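Local coordinates for protein arginase (RocF) (Helicobacter pylori, PDB 4G3H) that probably hydrolyses L-arginine to L-ornithine and urea, the arginase step of nitrogen metabolism, using two manganese ions per subunit, at residues A[16-21]-A[48-53]; A[100-105]-A[172-177]. One frame throughout, in Å; residues are numbered along the deposited sequence.

Both contacts tie a helix to a segment beside it in the arginase-family alpha/beta fold; the centres of the two contacts lie about 24 Å apart, their nearest atoms about 9 Å. Contact 1 is buried: its three touching residues are all shielded from solvent, and it joins the first turn of helix 16-30 to the end of strand 44-50, the outermost strand on one side of the parallel sheet, with a bound manganese about 10 Å from the Thr17 side chain. Contact 2 is partly buried and lies away from the metal site, where the last turn of helix 94-104 meets the loop leading to strand 179-182. Carboxylate and phenol carry the first; guanidinium, backbone carbonyl, water and an isoleucine carry the second.

Contact 1 of 2, residues A[16-21]-A[48-53]; sequences GTDKGV and VLYKEF
Asp18 OD1 accepts a hydrogen bond from the Tyr50 hydroxyl, OD1 to OH 2.6 Å, and is also hydrogen-bonded to Ser89 OG. The bond ties the first turn of helix 16-30, where Asp18 stands, to the C-terminal end of strand 44-50, an edge strand of the central parallel sheet in the alpha/beta fold of the arginase family. With their CA atoms nearest at 10.6 Å, for Asp18 and Leu49, the backbones stay well apart and the two side chains bridge the gap from opposite directions.

Tyr50 CG sits between the backbone N and the carbonyl carbon (chi1 71°), and the CB points toward the helix. The phenol then meets the carboxylate at the ring edge, in the ring plane, with the two planes 84° apart. OD1 is approached on its syn side, 23° out of the carboxylate plane. Thr17 OG1 bonds to the same Ser89 OG and so belongs to this cluster; a bound manganese lies about 10 Å from the Thr17 side chain. Arg15 NE adds a weak hydrogen bond to Tyr50 OH. Bonds to both oxygens limit rotation of the carboxylate, OD2 accepting from Ala8 N at the end of the neighbouring strand 2-8.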
ATOM      1  N   GLY A  16      -0.054   4.530 -16.707  1.00 20.87           N
ATOM      2  CA  GLY A  16      -1.306   3.793 -16.619  1.00 20.58           C
ATOM      3  C   GLY A  16      -1.938   3.744 -15.233  1.00 19.60           C
ATOM      4  O   GLY A  16      -3.161   3.676 -15.107  1.00 17.53           O
ATOM      5  N   THR A  17      -1.117   3.769 -14.190  1.00 17.55           N
ATOM      6  CA  THR A  17      -1.638   3.734 -12.830  1.00 18.24           C
ATOM      7  C   THR A  17      -2.220   5.086 -12.429  1.00 17.96           C
ATOM      8  O   THR A  17      -3.203   5.136 -11.707  1.00 17.88           O
ATOM      9  CB  THR A  17      -0.552   3.342 -11.809  1.00 22.76           C
ATOM     10  OG1 THR A  17       0.586   4.192 -11.977  1.00 25.67           O
ATOM     11  CG2 THR A  17      -0.143   1.882 -11.988  1.00 22.61           C
ATOM     12  N   ASP A  18      -1.605   6.177 -12.891  1.00 15.44           N
ATOM     13  CA  ASP A  18      -2.085   7.524 -12.583  1.00 17.03           C
ATOM     14  C   ASP A  18      -3.463   7.719 -13.202  1.00 19.09           C
ATOM     15  O   ASP A  18      -4.324   8.399 -12.639  1.00 16.54           O
ATOM     16  CB  ASP A  18      -1.109   8.582 -13.121  1.00 18.22           C
ATOM     17  CG  ASP A  18       0.060   8.836 -12.180  1.00 19.96           C
ATOM     18  OD1 ASP A  18       0.315   7.989 -11.304  1.00 20.75           O
ATOM     19  OD2 ASP A  18       0.740   9.875 -12.314  1.00 22.62           O
ATOM     20  N   LYS A  19      -3.672   7.111 -14.368  1.00 22.84           N
ATOM     21  CA  LYS A  19      -4.957   7.197 -15.047  1.00 24.87           C
ATOM     22  C   LYS A  19      -5.954   6.382 -14.240  1.00 24.97           C
ATOM     23  O   LYS A  19      -7.130   6.734 -14.145  1.00 25.21           O
ATOM     24  CB  LYS A  19      -4.849   6.659 -16.479  1.00 35.76           C
ATOM     25  CG  LYS A  19      -3.968   7.523 -17.376  1.00 42.24           C
ATOM     26  CD  LYS A  19      -4.002   7.079 -18.831  1.00 46.80           C
ATOM     27  CE  LYS A  19      -3.160   8.004 -19.694  1.00 50.59           C
ATOM     28  NZ  LYS A  19      -3.163   7.599 -21.126  1.00 54.23           N
ATOM     29  N   GLY A  20      -5.476   5.290 -13.648  1.00 24.01           N
ATOM     30  CA  GLY A  20      -6.350   4.471 -12.829  1.00 21.83           C
ATOM     31  C   GLY A  20      -6.850   5.295 -11.659  1.00 19.63           C
ATOM     32  O   GLY A  20      -8.046   5.312 -11.351  1.00 20.55           O
ATOM     33  N   VAL A  21      -5.924   5.991 -11.007  1.00 16.01           N
ATOM     34  CA  VAL A  21      -6.255   6.840  -9.870  1.00 16.80           C
ATOM     35  C   VAL A  21      -7.269   7.939 -10.223  1.00 19.39           C
ATOM     36  O   VAL A  21      -8.210   8.180  -9.464  1.00 15.16           O
ATOM     37  CB  VAL A  21      -4.999   7.520  -9.295  1.00 16.47           C
ATOM     38  CG1 VAL A  21      -5.396   8.501  -8.185  1.00 13.68           C
ATOM     39  CG2 VAL A  21      -4.028   6.463  -8.781  1.00 13.34           C
ATOM     40  N   VAL A  48      -2.037  14.582  -4.329  1.00 17.83           N
ATOM     41  CA  VAL A  48      -0.678  14.648  -3.809  1.00 17.56           C
ATOM     42  C   VAL A  48       0.276  14.235  -4.924  1.00 17.69           C
ATOM     43  O   VAL A  48       0.123  13.165  -5.516  1.00 15.71           O
ATOM     44  CB  VAL A  48      -0.493  13.708  -2.590  1.00 17.43           C
ATOM     45  CG1 VAL A  48       0.971  13.694  -2.150  1.00 16.35           C
ATOM     46  CG2 VAL A  48      -1.377  14.175  -1.444  1.00 15.11           C
ATOM     47  N   LEU A  49       1.245  15.098  -5.219  1.00 19.10           N
ATOM     48  CA  LEU A  49       2.215  14.833  -6.270  1.00 20.08           C
ATOM     49  C   LEU A  49       3.386  14.001  -5.768  1.00 21.81           C
ATOM     50  O   LEU A  49       3.811  14.125  -4.616  1.00 19.92           O
ATOM     51  CB  LEU A  49       2.735  16.148  -6.855  1.00 17.35           C
ATOM     52  CG  LEU A  49       1.674  17.105  -7.412  1.00 18.25           C
ATOM     53  CD1 LEU A  49       2.364  18.308  -8.032  1.00 16.09           C
ATOM     54  CD2 LEU A  49       0.806  16.389  -8.451  1.00 13.92           C
ATOM     55  N   TYR A  50       3.905  13.144  -6.638  1.00 19.88           N
ATOM     56  CA  TYR A  50       5.032  12.301  -6.275  1.00 20.44           C
ATOM     57  C   TYR A  50       6.064  12.265  -7.388  1.00 21.64           C
ATOM     58  O   TYR A  50       5.795  12.664  -8.521  1.00 19.54           O
ATOM     59  CB  TYR A  50       4.552  10.878  -5.947  1.00 19.84           C
ATOM     60  CG  TYR A  50       4.070  10.062  -7.135  1.00 17.70           C
ATOM     61  CD1 TYR A  50       4.965   9.305  -7.894  1.00 18.45           C
ATOM     62  CD2 TYR A  50       2.720  10.042  -7.495  1.00 17.14           C
ATOM     63  CE1 TYR A  50       4.530   8.541  -8.986  1.00 18.76           C
ATOM     64  CE2 TYR A  50       2.269   9.281  -8.592  1.00 15.46           C
ATOM     65  CZ  TYR A  50       3.183   8.533  -9.326  1.00 17.98           C
ATOM     66  OH  TYR A  50       2.762   7.758 -10.387  1.00 19.43           O
ATOM     67  N   LYS A  51       7.252  11.786  -7.045  1.00 23.86           N
ATOM     68  CA  LYS A  51       8.353  11.678  -7.982  1.00 27.61           C
ATOM     69  C   LYS A  51       8.759  10.211  -8.011  1.00 29.81           C
ATOM     70  O   LYS A  51       8.922   9.588  -6.964  1.00 29.63           O
ATOM     71  CB  LYS A  51       9.527  12.531  -7.509  1.00 35.86           C
ATOM     72  CG  LYS A  51      10.582  12.773  -8.563  1.00 40.86           C
ATOM     73  CD  LYS A  51      11.703  13.625  -8.010  1.00 43.60           C
ATOM     74  CE  LYS A  51      12.435  14.334  -9.124  1.00 46.20           C
ATOM     75  NZ  LYS A  51      11.518  15.268  -9.830  1.00 45.17           N
ATOM     76  N   GLU A  52       8.910   9.656  -9.205  1.00 27.95           N
ATOM     77  CA  GLU A  52       9.292   8.254  -9.339  1.00 32.86           C
ATOM     78  C   GLU A  52      10.746   8.036  -8.924  1.00 33.86           C
ATOM     79  O   GLU A  52      11.624   8.823  -9.267  1.00 33.20           O
ATOM     80  CB  GLU A  52       9.112   7.797 -10.783  1.00 68.49           C
ATOM     81  CG  GLU A  52       9.543   6.361 -11.015  1.00 76.30           C
ATOM     82  CD  GLU A  52       9.556   5.980 -12.482  1.00 80.07           C
ATOM     83  OE1 GLU A  52       9.838   4.801 -12.782  1.00 83.74           O
ATOM     84  OE2 GLU A  52       9.291   6.854 -13.334  1.00 80.49           O
ATOM     85  N   PHE A  53      10.997   6.963  -8.184  1.00 34.53           N
ATOM     86  CA  PHE A  53      12.352   6.650  -7.745  1.00 38.42           C
ATOM     87  C   PHE A  53      13.032   5.781  -8.802  1.00 41.26           C
ATOM     88  O   PHE A  53      12.595   4.659  -9.064  1.00 39.81           O
ATOM     89  CB  PHE A  53      12.314   5.920  -6.398  1.00 42.38           C
ATOM     90  CG  PHE A  53      13.672   5.642  -5.818  1.00 43.74           C
ATOM     91  CD1 PHE A  53      14.714   6.555  -5.971  1.00 44.17           C
ATOM     92  CD2 PHE A  53      13.899   4.482  -5.085  1.00 44.17           C
ATOM     93  CE1 PHE A  53      15.965   6.316  -5.401  1.00 45.17           C
ATOM     94  CE2 PHE A  53      15.147   4.234  -4.509  1.00 44.58           C
ATOM     95  CZ  PHE A  53      16.182   5.153  -4.667  1.00 44.78           C
TER

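Contact 2 of 2, residues A[100-105]-A[172-177]; sequences AFRSVH and LEIDPK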
ATOM      1  N   ALA A 100       5.734   9.009   6.364  1.00 20.41           N
ATOM      2  CA  ALA A 100       4.963  10.128   6.895  1.00 20.96           C
ATOM      3  C   ALA A 100       4.066   9.604   8.018  1.00 22.58           C
ATOM      4  O   ALA A 100       3.899  10.250   9.054  1.00 22.22           O
ATOM      5  CB  ALA A 100       4.119  10.747   5.799  1.00 22.97           C
ATOM      6  N   PHE A 101       3.502   8.420   7.797  1.00 20.42           N
ATOM      7  CA  PHE A 101       2.625   7.769   8.763  1.00 22.02           C
ATOM      8  C   PHE A 101       3.394   7.490  10.065  1.00 23.48           C
ATOM      9  O   PHE A 101       2.894   7.756  11.162  1.00 22.20           O
ATOM     10  CB  PHE A 101       2.118   6.454   8.170  1.00 23.83           C
ATOM     11  CG  PHE A 101       1.051   5.788   8.978  1.00 24.10           C
ATOM     12  CD1 PHE A 101      -0.248   6.296   8.995  1.00 25.81           C
ATOM     13  CD2 PHE A 101       1.328   4.629   9.698  1.00 23.77           C
ATOM     14  CE1 PHE A 101      -1.258   5.658   9.710  1.00 23.92           C
ATOM     15  CE2 PHE A 101       0.322   3.980  10.418  1.00 25.04           C
ATOM     16  CZ  PHE A 101      -0.975   4.498  10.421  1.00 25.66           C
ATOM     17  N   ARG A 102       4.599   6.939   9.929  1.00 27.62           N
ATOM     18  CA  ARG A 102       5.455   6.636  11.074  1.00 29.59           C
ATOM     19  C   ARG A 102       5.848   7.935  11.776  1.00 30.97           C
ATOM     20  O   ARG A 102       5.892   7.998  13.000  1.00 32.18           O
ATOM     21  CB  ARG A 102       6.732   5.927  10.618  1.00 26.66           C
ATOM     22  CG  ARG A 102       6.514   4.614   9.896  1.00 28.28           C
ATOM     23  CD  ARG A 102       7.823   4.100   9.304  1.00 30.02           C
ATOM     24  NE  ARG A 102       8.779   3.702  10.336  1.00 31.13           N
ATOM     25  CZ  ARG A 102      10.012   3.269  10.083  1.00 31.05           C
ATOM     26  NH1 ARG A 102      10.444   3.186   8.830  1.00 30.04           N
ATOM     27  NH2 ARG A 102      10.808   2.909  11.083  1.00 28.22           N
ATOM     28  N   SER A 103       6.136   8.965  10.988  1.00 30.14           N
ATOM     29  CA  SER A 103       6.533  10.256  11.527  1.00 32.48           C
ATOM     30  C   SER A 103       5.446  10.867  12.403  1.00 32.99           C
ATOM     31  O   SER A 103       5.737  11.390  13.475  1.00 34.91           O
ATOM     32  CB  SER A 103       6.887  11.217  10.389  1.00 34.48           C
ATOM     33  OG  SER A 103       7.454  12.408  10.903  1.00 37.81           O
ATOM     34  N   VAL A 104       4.198  10.806  11.948  1.00 28.67           N
ATOM     35  CA  VAL A 104       3.082  11.344  12.724  1.00 30.37           C
ATOM     36  C   VAL A 104       2.833  10.522  13.995  1.00 33.17           C
ATOM     37  O   VAL A 104       2.490  11.073  15.040  1.00 34.32           O
ATOM     38  CB  VAL A 104       1.774  11.371  11.894  1.00 29.29           C
ATOM     39  CG1 VAL A 104       0.599  11.772  12.778  1.00 26.33           C
ATOM     40  CG2 VAL A 104       1.913  12.357  10.741  1.00 26.72           C
ATOM     41  N   HIS A 105       3.003   9.207  13.902  1.00 38.95           N
ATOM     42  CA  HIS A 105       2.794   8.314  15.043  1.00 41.17           C
ATOM     43  C   HIS A 105       4.147   7.817  15.542  1.00 44.20           C
ATOM     44  O   HIS A 105       4.345   6.616  15.720  1.00 44.75           O
ATOM     45  CB  HIS A 105       1.947   7.115  14.617  1.00 38.01           C
ATOM     46  CG  HIS A 105       0.624   7.485  14.023  1.00 37.55           C
ATOM     47  ND1 HIS A 105      -0.409   8.008  14.771  1.00 37.13           N
ATOM     48  CD2 HIS A 105       0.161   7.397  12.752  1.00 37.35           C
ATOM     49  CE1 HIS A 105      -1.451   8.225  13.988  1.00 36.62           C
ATOM     50  NE2 HIS A 105      -1.132   7.862  12.759  1.00 36.54           N
ATOM     51  N   LEU A 172      10.150   4.627  16.026  1.00 59.07           N
ATOM     52  CA  LEU A 172      10.533   3.313  16.268  1.00 55.77           C
ATOM     53  C   LEU A 172      10.844   2.626  15.045  1.00 53.12           C
ATOM     54  O   LEU A 172      10.422   2.857  14.079  1.00 53.27           O
ATOM     55  CB  LEU A 172       9.367   2.647  16.899  1.00 51.34           C
ATOM     56  CG  LEU A 172       8.897   3.223  18.217  1.00 52.10           C
ATOM     57  CD1 LEU A 172       7.558   2.975  18.695  1.00 51.32           C
ATOM     58  CD2 LEU A 172       9.822   2.885  19.132  1.00 51.74           C
ATOM     59  N   GLU A 173      11.596   1.678  15.160  1.00 42.72           N
ATOM     60  CA  GLU A 173      11.894   0.851  14.005  1.00 39.26           C
ATOM     61  C   GLU A 173      10.723  -0.111  13.879  1.00 33.23           C
ATOM     62  O   GLU A 173      10.076  -0.440  14.872  1.00 31.60           O
ATOM     63  CB  GLU A 173      13.186   0.070  14.208  1.00 82.42           C
ATOM     64  CG  GLU A 173      14.408   0.945  14.348  1.00 89.73           C
ATOM     65  CD  GLU A 173      15.664   0.134  14.546  1.00 93.28           C
ATOM     66  OE1 GLU A 173      16.751   0.737  14.661  1.00 95.30           O
ATOM     67  OE2 GLU A 173      15.557  -1.111  14.589  1.00 94.66           O
ATOM     68  N   ILE A 174      10.439  -0.549  12.662  1.00 31.12           N
ATOM     69  CA  ILE A 174       9.344  -1.470  12.438  1.00 25.87           C
ATOM     70  C   ILE A 174       9.782  -2.881  12.835  1.00 24.36           C
ATOM     71  O   ILE A 174      10.872  -3.320  12.482  1.00 22.13           O
ATOM     72  CB  ILE A 174       8.909  -1.444  10.948  1.00 22.25           C
ATOM     73  CG1 ILE A 174       8.370  -0.056  10.587  1.00 20.82           C
ATOM     74  CG2 ILE A 174       7.853  -2.501  10.685  1.00 18.23           C
ATOM     75  CD1 ILE A 174       7.138   0.366  11.373  1.00 16.32           C
ATOM     76  N   ASP A 175       8.930  -3.573  13.583  1.00 25.61           N
ATOM     77  CA  ASP A 175       9.190  -4.939  14.023  1.00 24.88           C
ATOM     78  C   ASP A 175       8.806  -5.835  12.844  1.00 24.71           C
ATOM     79  O   ASP A 175       7.626  -5.963  12.513  1.00 23.09           O
ATOM     80  CB  ASP A 175       8.312  -5.253  15.238  1.00 27.61           C
ATOM     81  CG  ASP A 175       8.527  -6.654  15.778  1.00 26.83           C
ATOM     82  OD1 ASP A 175       9.276  -7.426  15.154  1.00 26.98           O
ATOM     83  OD2 ASP A 175       7.936  -6.982  16.832  1.00 29.64           O
ATOM     84  N   PRO A 176       9.799  -6.468  12.199  1.00 29.97           N
ATOM     85  CA  PRO A 176       9.574  -7.348  11.043  1.00 30.61           C
ATOM     86  C   PRO A 176       8.466  -8.384  11.256  1.00 31.90           C
ATOM     87  O   PRO A 176       7.829  -8.838  10.298  1.00 30.86           O
ATOM     88  CB  PRO A 176      10.943  -7.999  10.829  1.00 30.96           C
ATOM     89  CG  PRO A 176      11.898  -7.001  11.385  1.00 28.39           C
ATOM     90  CD  PRO A 176      11.202  -6.540  12.638  1.00 28.83           C
ATOM     91  N   LYS A 177       8.251  -8.748  12.516  1.00 29.04           N
ATOM     92  CA  LYS A 177       7.236  -9.728  12.891  1.00 30.01           C
ATOM     93  C   LYS A 177       5.830  -9.136  12.892  1.00 28.91           C
ATOM     94  O   LYS A 177       4.847  -9.864  13.020  1.00 28.90           O
ATOM     95  CB  LYS A 177       7.553 -10.295  14.272  1.00 44.44           C
ATOM     96  CG  LYS A 177       8.790 -11.176  14.310  1.00 50.51           C
ATOM     97  CD  LYS A 177       9.316 -11.300  15.729  1.00 55.36           C
ATOM     98  CE  LYS A 177       9.879 -12.681  15.979  1.00 59.00           C
ATOM     99  NZ  LYS A 177       8.793 -13.701  15.923  1.00 62.24           N
TER
HETATM  100  O   HOH W   1       7.432   3.473  13.209  1.00 27.86           O
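Arg102 sets out with CG anti to its carbonyl carbon (chi1 -60°) and bends at chi3 (68°), which turns the guanidinium toward the loop 172-177; Ile174 likewise carries CG1 anti to its own carbonyl carbon, bringing that branch over the guanidinium. The result is a guanidinium used in two ways, by its edge and by one face. At the edge, NH2 donates to Leu172 O at 3.0 Å, with an N-H...O angle of 161°. The acceptor lies in the guanidinium plane, while the donor is tilted only slightly from the carbonyl plane. A water reinforces the same link: it accepts from Arg102 NE and donates to Leu172 O, at 3.2 Å from each, so one carbonyl receives both a direct and a water-mediated bond.

These bonds fasten the last turn of helix 94-104 to the loop that follows helix 153-163 and enters strand 179-182 of the parallel sheet. Over the guanidinium face lies Ile174 CG1, 3.7 Å from Arg102 CZ and 3.8 Å from Arg102 NE, an apolar contact with the flat group. Ile174 CD1 extends along the same side to within 3.9 Å of Arg102 NE. Gln99 OE1, one turn earlier in the helix, takes a hydrogen bond from NH1, so all three guanidinium nitrogens have a partner, which together with Ile174 over one face should limit its rotation. Further along the loop, Asp175 OD1 accepts from Lys177 N at 3.1 Å in an Asx turn, while OD2 forms a salt bridge with Lys109.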